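Local coordinates for protein RNA-dependent RNA polymerase (Taggert virus, PDB 6DX3) that carries a viral OTU cysteine protease domain that probably cleaves ubiquitin from modified host proteins, at residues P20-V25 / S124-Y129; V32-D37 / H150-K155. One frame throughout, in Å; residues are numbered along the deposited sequence.

Interaction 1: P20-V25 / S124-Y129; sequences PVDLEV and SKHCDY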
# COMPACT_ATOMS: atom_id res chain seq x y z
N PRO A 20 -0.77 1.40 16.56
CA PRO A 20 0.57 0.97 16.95
C PRO A 20 0.62 -0.54 17.10
O PRO A 20 -0.36 -1.18 17.49
CB PRO A 20 0.80 1.67 18.29
CG PRO A 20 -0.58 1.85 18.84
CD PRO A 20 -1.47 2.10 17.65
N VAL A 21 1.78 -1.12 16.76
CA VAL A 21 2.02 -2.55 16.89
C VAL A 21 3.45 -2.75 17.37
O VAL A 21 4.25 -1.82 17.45
CB VAL A 21 1.79 -3.32 15.57
CG1 VAL A 21 0.35 -3.19 15.09
CG2 VAL A 21 2.76 -2.85 14.50
N ASP A 22 3.76 -4.01 17.71
CA ASP A 22 5.11 -4.44 18.10
C ASP A 22 5.28 -5.84 17.52
O ASP A 22 4.96 -6.84 18.17
CB ASP A 22 5.31 -4.42 19.61
CG ASP A 22 6.62 -5.07 20.03
OD1 ASP A 22 7.67 -4.39 19.97
OD2 ASP A 22 6.61 -6.26 20.42
N LEU A 23 5.76 -5.91 16.28
CA LEU A 23 5.64 -7.14 15.51
C LEU A 23 6.92 -7.51 14.78
O LEU A 23 7.53 -6.70 14.08
CB LEU A 23 4.46 -7.03 14.51
CG LEU A 23 4.32 -8.10 13.43
CD1 LEU A 23 2.88 -8.59 13.34
CD2 LEU A 23 4.75 -7.54 12.09
N GLU A 24 7.34 -8.76 15.00
CA GLU A 24 8.32 -9.45 14.17
C GLU A 24 7.59 -9.84 12.89
O GLU A 24 6.73 -10.72 12.91
CB GLU A 24 8.83 -10.69 14.89
CG GLU A 24 9.65 -10.50 16.20
CD GLU A 24 10.79 -9.52 16.08
OE1 GLU A 24 10.58 -8.31 16.32
OE2 GLU A 24 11.92 -9.96 15.78
N VAL A 25 7.94 -9.20 11.77
CA VAL A 25 7.18 -9.43 10.53
C VAL A 25 7.21 -10.91 10.15
O VAL A 25 6.19 -11.46 9.71
CB VAL A 25 7.68 -8.53 9.38
CG1 VAL A 25 7.33 -7.10 9.64
CG2 VAL A 25 9.17 -8.72 9.17
N SER A 124 15.24 -3.54 11.79
CA SER A 124 15.32 -4.67 10.86
C SER A 124 14.19 -5.68 11.02
O SER A 124 14.15 -6.41 12.01
CB SER A 124 16.67 -5.38 10.99
OG SER A 124 17.06 -5.97 9.76
N LYS A 125 13.27 -5.69 10.06
CA LYS A 125 12.19 -6.68 10.01
C LYS A 125 11.30 -6.62 11.25
O LYS A 125 10.71 -7.62 11.67
CB LYS A 125 12.75 -8.09 9.79
CG LYS A 125 13.42 -8.24 8.43
CD LYS A 125 14.70 -9.07 8.48
CE LYS A 125 14.42 -10.56 8.34
NZ LYS A 125 13.69 -11.11 9.52
N HIS A 126 11.20 -5.44 11.86
CA HIS A 126 10.29 -5.17 12.96
C HIS A 126 9.47 -3.93 12.64
O HIS A 126 10.00 -2.98 12.05
CB HIS A 126 11.05 -4.97 14.28
CG HIS A 126 10.18 -4.50 15.41
ND1 HIS A 126 9.83 -3.18 15.58
CD2 HIS A 126 9.58 -5.18 16.42
CE1 HIS A 126 9.06 -3.06 16.65
NE2 HIS A 126 8.89 -4.27 17.18
N CYS A 127 8.20 -3.95 13.01
CA CYS A 127 7.27 -2.87 12.71
C CYS A 127 6.69 -2.29 13.99
O CYS A 127 6.43 -3.03 14.95
CB CYS A 127 6.15 -3.34 11.78
SG CYS A 127 6.70 -3.76 10.12
N ASP A 128 6.49 -0.97 14.02
CA ASP A 128 5.98 -0.29 15.20
C ASP A 128 4.63 0.38 15.00
O ASP A 128 4.02 0.81 15.99
CB ASP A 128 7.00 0.77 15.69
CG ASP A 128 7.24 1.87 14.68
OD1 ASP A 128 7.17 1.59 13.46
OD2 ASP A 128 7.51 3.01 15.10
N TYR A 129 4.14 0.50 13.77
CA TYR A 129 2.77 0.95 13.54
C TYR A 129 2.31 0.46 12.18
O TYR A 129 3.11 0.08 11.33
CB TYR A 129 2.64 2.48 13.67
CG TYR A 129 3.08 3.30 12.47
CD1 TYR A 129 2.23 3.50 11.39
CD2 TYR A 129 4.33 3.91 12.44
CE1 TYR A 129 2.62 4.25 10.30
CE2 TYR A 129 4.73 4.68 11.36
CZ TYR A 129 3.87 4.84 10.29
OH TYR A 129 4.25 5.60 9.20

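Interaction 2: V32-D37 / H150-K155; sequences VNQPMD and HYDYLK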
# COMPACT_ATOMS: atom_id res chain seq x y z
N VAL A 32 8.16 -10.80 0.52
CA VAL A 32 8.33 -11.03 -0.91
C VAL A 32 9.00 -9.78 -1.48
O VAL A 32 8.34 -8.76 -1.70
CB VAL A 32 7.01 -11.35 -1.61
CG1 VAL A 32 7.26 -11.71 -3.07
CG2 VAL A 32 6.29 -12.48 -0.89
N ASN A 33 10.30 -9.86 -1.71
CA ASN A 33 11.07 -8.68 -2.08
C ASN A 33 10.69 -8.20 -3.47
O ASN A 33 10.56 -8.99 -4.41
CB ASN A 33 12.57 -8.97 -2.01
CG ASN A 33 12.98 -9.58 -0.68
OD1 ASN A 33 13.15 -10.80 -0.57
ND2 ASN A 33 13.15 -8.74 0.33
N GLN A 34 10.51 -6.89 -3.60
CA GLN A 34 10.18 -6.22 -4.84
C GLN A 34 11.39 -5.47 -5.38
O GLN A 34 12.30 -5.12 -4.62
CB GLN A 34 9.01 -5.25 -4.63
CG GLN A 34 7.75 -5.94 -4.13
CD GLN A 34 7.31 -7.06 -5.05
OE1 GLN A 34 7.19 -6.87 -6.26
NE2 GLN A 34 7.07 -8.23 -4.48
N PRO A 35 11.45 -5.23 -6.69
CA PRO A 35 12.62 -4.55 -7.26
C PRO A 35 12.90 -3.22 -6.57
O PRO A 35 11.98 -2.49 -6.19
CB PRO A 35 12.22 -4.35 -8.73
CG PRO A 35 11.29 -5.48 -9.01
CD PRO A 35 10.52 -5.70 -7.73
N MET A 36 14.18 -2.92 -6.38
CA MET A 36 14.61 -1.74 -5.62
C MET A 36 14.73 -0.52 -6.53
O MET A 36 15.79 0.09 -6.69
CB MET A 36 15.92 -2.03 -4.90
CG MET A 36 15.77 -2.74 -3.56
SD MET A 36 17.32 -3.43 -2.95
CE MET A 36 17.35 -5.01 -3.80
N ASP A 37 13.60 -0.16 -7.14
CA ASP A 37 13.48 1.06 -7.93
C ASP A 37 12.37 1.93 -7.33
O ASP A 37 11.77 1.60 -6.31
CB ASP A 37 13.21 0.75 -9.40
CG ASP A 37 12.05 -0.21 -9.61
OD1 ASP A 37 11.15 -0.28 -8.74
OD2 ASP A 37 12.04 -0.90 -10.65
N HIS A 150 11.34 2.42 0.38
CA HIS A 150 11.08 1.17 -0.33
C HIS A 150 9.83 0.48 0.21
O HIS A 150 9.48 0.61 1.38
CB HIS A 150 12.29 0.24 -0.22
CG HIS A 150 12.12 -1.07 -0.94
ND1 HIS A 150 12.36 -1.20 -2.29
CD2 HIS A 150 11.76 -2.29 -0.50
CE1 HIS A 150 12.14 -2.45 -2.65
NE2 HIS A 150 11.78 -3.14 -1.58
N TYR A 151 9.17 -0.28 -0.67
CA TYR A 151 7.99 -1.06 -0.32
C TYR A 151 8.20 -2.50 -0.76
O TYR A 151 8.63 -2.76 -1.89
CB TYR A 151 6.72 -0.51 -0.98
CG TYR A 151 6.13 0.72 -0.33
CD1 TYR A 151 5.27 0.60 0.76
CD2 TYR A 151 6.40 1.99 -0.82
CE1 TYR A 151 4.72 1.72 1.35
CE2 TYR A 151 5.84 3.11 -0.24
CZ TYR A 151 5.00 2.97 0.85
OH TYR A 151 4.45 4.08 1.45
N ASP A 152 7.89 -3.44 0.13
CA ASP A 152 7.88 -4.86 -0.20
C ASP A 152 6.50 -5.43 0.08
O ASP A 152 5.71 -4.85 0.83
CB ASP A 152 8.94 -5.65 0.59
CG ASP A 152 10.35 -5.43 0.06
OD1 ASP A 152 10.55 -5.45 -1.17
OD2 ASP A 152 11.26 -5.23 0.89
N TYR A 153 6.21 -6.57 -0.53
CA TYR A 153 4.97 -7.28 -0.29
C TYR A 153 5.14 -8.24 0.89
O TYR A 153 6.20 -8.82 1.07
CB TYR A 153 4.53 -8.07 -1.53
CG TYR A 153 3.20 -8.77 -1.36
CD1 TYR A 153 2.02 -8.04 -1.33
CD2 TYR A 153 3.12 -10.15 -1.23
CE1 TYR A 153 0.80 -8.67 -1.17
CE2 TYR A 153 1.90 -10.79 -1.08
CZ TYR A 153 0.74 -10.04 -1.05
OH TYR A 153 -0.48 -10.65 -0.90
N LEU A 154 4.08 -8.38 1.68
CA LEU A 154 4.05 -9.32 2.80
C LEU A 154 2.97 -10.36 2.52
O LEU A 154 1.80 -10.02 2.36
CB LEU A 154 3.78 -8.60 4.12
CG LEU A 154 4.88 -7.66 4.62
CD1 LEU A 154 4.38 -6.80 5.77
CD2 LEU A 154 6.12 -8.44 5.04
N LYS A 155 3.38 -11.62 2.47
CA LYS A 155 2.48 -12.73 2.22
C LYS A 155 2.32 -13.56 3.48
O LYS A 155 3.33 -13.96 4.07
CB LYS A 155 3.01 -13.60 1.08
CG LYS A 155 2.38 -14.98 0.99
CD LYS A 155 3.21 -15.89 0.10
CE LYS A 155 2.86 -17.35 0.32
NZ LYS A 155 4.07 -18.23 0.30
O HOH W 1 13.69 -5.92 -0.05

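Interaction 1: P20-V25 / S124-Y129
His126 and Asp22 make the one side-chain hydrogen bond between P20-V25 and S124-Y129: His126 NE2 donates to Asp22 OD1 over 3.0 Å. The carboxylate carbon lies in the imidazole plane at the ring edge, whereas the N-H arrives from above the plane of the carboxylate, the two groups being turned 63° apart. Although the CB of Asp22 points away from the partner strand, its CG stands anti to the backbone N (chi1 171°), which brings OD1 back to the ring. On the neighbouring edge Glu24 OE1 lies 3.3 Å from His126 CD2, and ND1 of the same ring is hydrogen-bonded to Asp122. With a carboxylate at each ring nitrogen and a third close by, the ring may favour its protonated form. Beneath these side chains the backbones run antiparallel. Leu23 and Cys127 exchange a reciprocal pair of hydrogen bonds, and beyond the strand's end Val25 N still donates to Lys125 O. Farther along, Val21 N bonds to Asp128 O at 3.1 Å, but from well above the carbonyl plane. Here the register slips by one residue between Leu23 and Pro20, a beta bulge, and the carbonyl oxygens of Val21 and Asp128 come within 3.0 Å of each other without bonding; Asp128 CA offers Val21 O a CA-H...O contact at 3.2 Å. Apolar packing lies on the face carrying Leu23 and Cys127, both of which touch Trp119. Val25 CG1 meets Cys127 SG at 3.4 Å, while its CG2 presses on Lys125 O at 3.1 Å, a tight fit. Lys125 itself reaches Glu26 in a salt bridge. The whole is a bulged antiparallel strand pair joining an N-terminal strand to the protease-domain sheet, consistent with the added N-terminal strands of nairovirus OTU proteases.

Interaction 2: V32-D37 / H150-K155
Val32 pairs with Tyr153 in an antiparallel hydrogen-bonded bridge, Val32 N donating to Tyr153 O at 2.8 Å and Tyr153 N returning a longer bond to Val32 O. Their side chains lie alongside, with Val32 CG2 3.9 Å from Tyr153 CD2, at the ring edge. Next, Asn33 leaves the strand pairing, and its ND2 reaches Asp152 OD2 through a water that accepts from the amide and donates to the carboxylate; OD2 also forms a salt bridge with Arg147. Gln34 then contributes twice. Its backbone N donates a nearly straight bond to Asp152 OD1 (2.8 Å, 170°), while its side chain, bent at chi2 (-55°), turns NE2 back onto Val32 O; Tyr153 N meets that oxygen from the opposite face. At the far end, the CE1 edge of His150 faces two carbonyl oxygens, Gln34 O at 3.3 Å and Pro35 O at 3.5 Å, and Met36 CG comes obliquely against the same atom. His150 NE2 in turn bonds Asp152 OD1 at 2.6 Å, on the other face of the carboxylate from Gln34 N. Two donors on OD1, with water and arginine on OD2, thus fix the rotation of this carboxylate, which in turn orients the imidazole. His150 and Asp152 match the histidine and acidic residue of the catalytic triad in OTU proteases, and probably serve so here.

In the fold
Interactions 1 and 2 are built on the same mixed sheet, toward its two sides: 17-24 pairs with 126-133, and 150-156 meets the end of edge strand 29-32, at the other end of the sheet from 10-11, and the loop after it. Their centres lie 16 Å apart and their nearest atoms about 5 Å, without touching. Shared neighbours bridge that interval. Ile31 is touched by Val25 and Lys125 of interaction 1 and by Asp152 of interaction 2, and Arg147 contacts Lys125 while holding Asp152. Interaction 2 lies beside the start of helix 40-49, where OTU proteases carry their nucleophilic cysteine, and so probably forms part of the catalytic centre; interaction 1 lies away from that site.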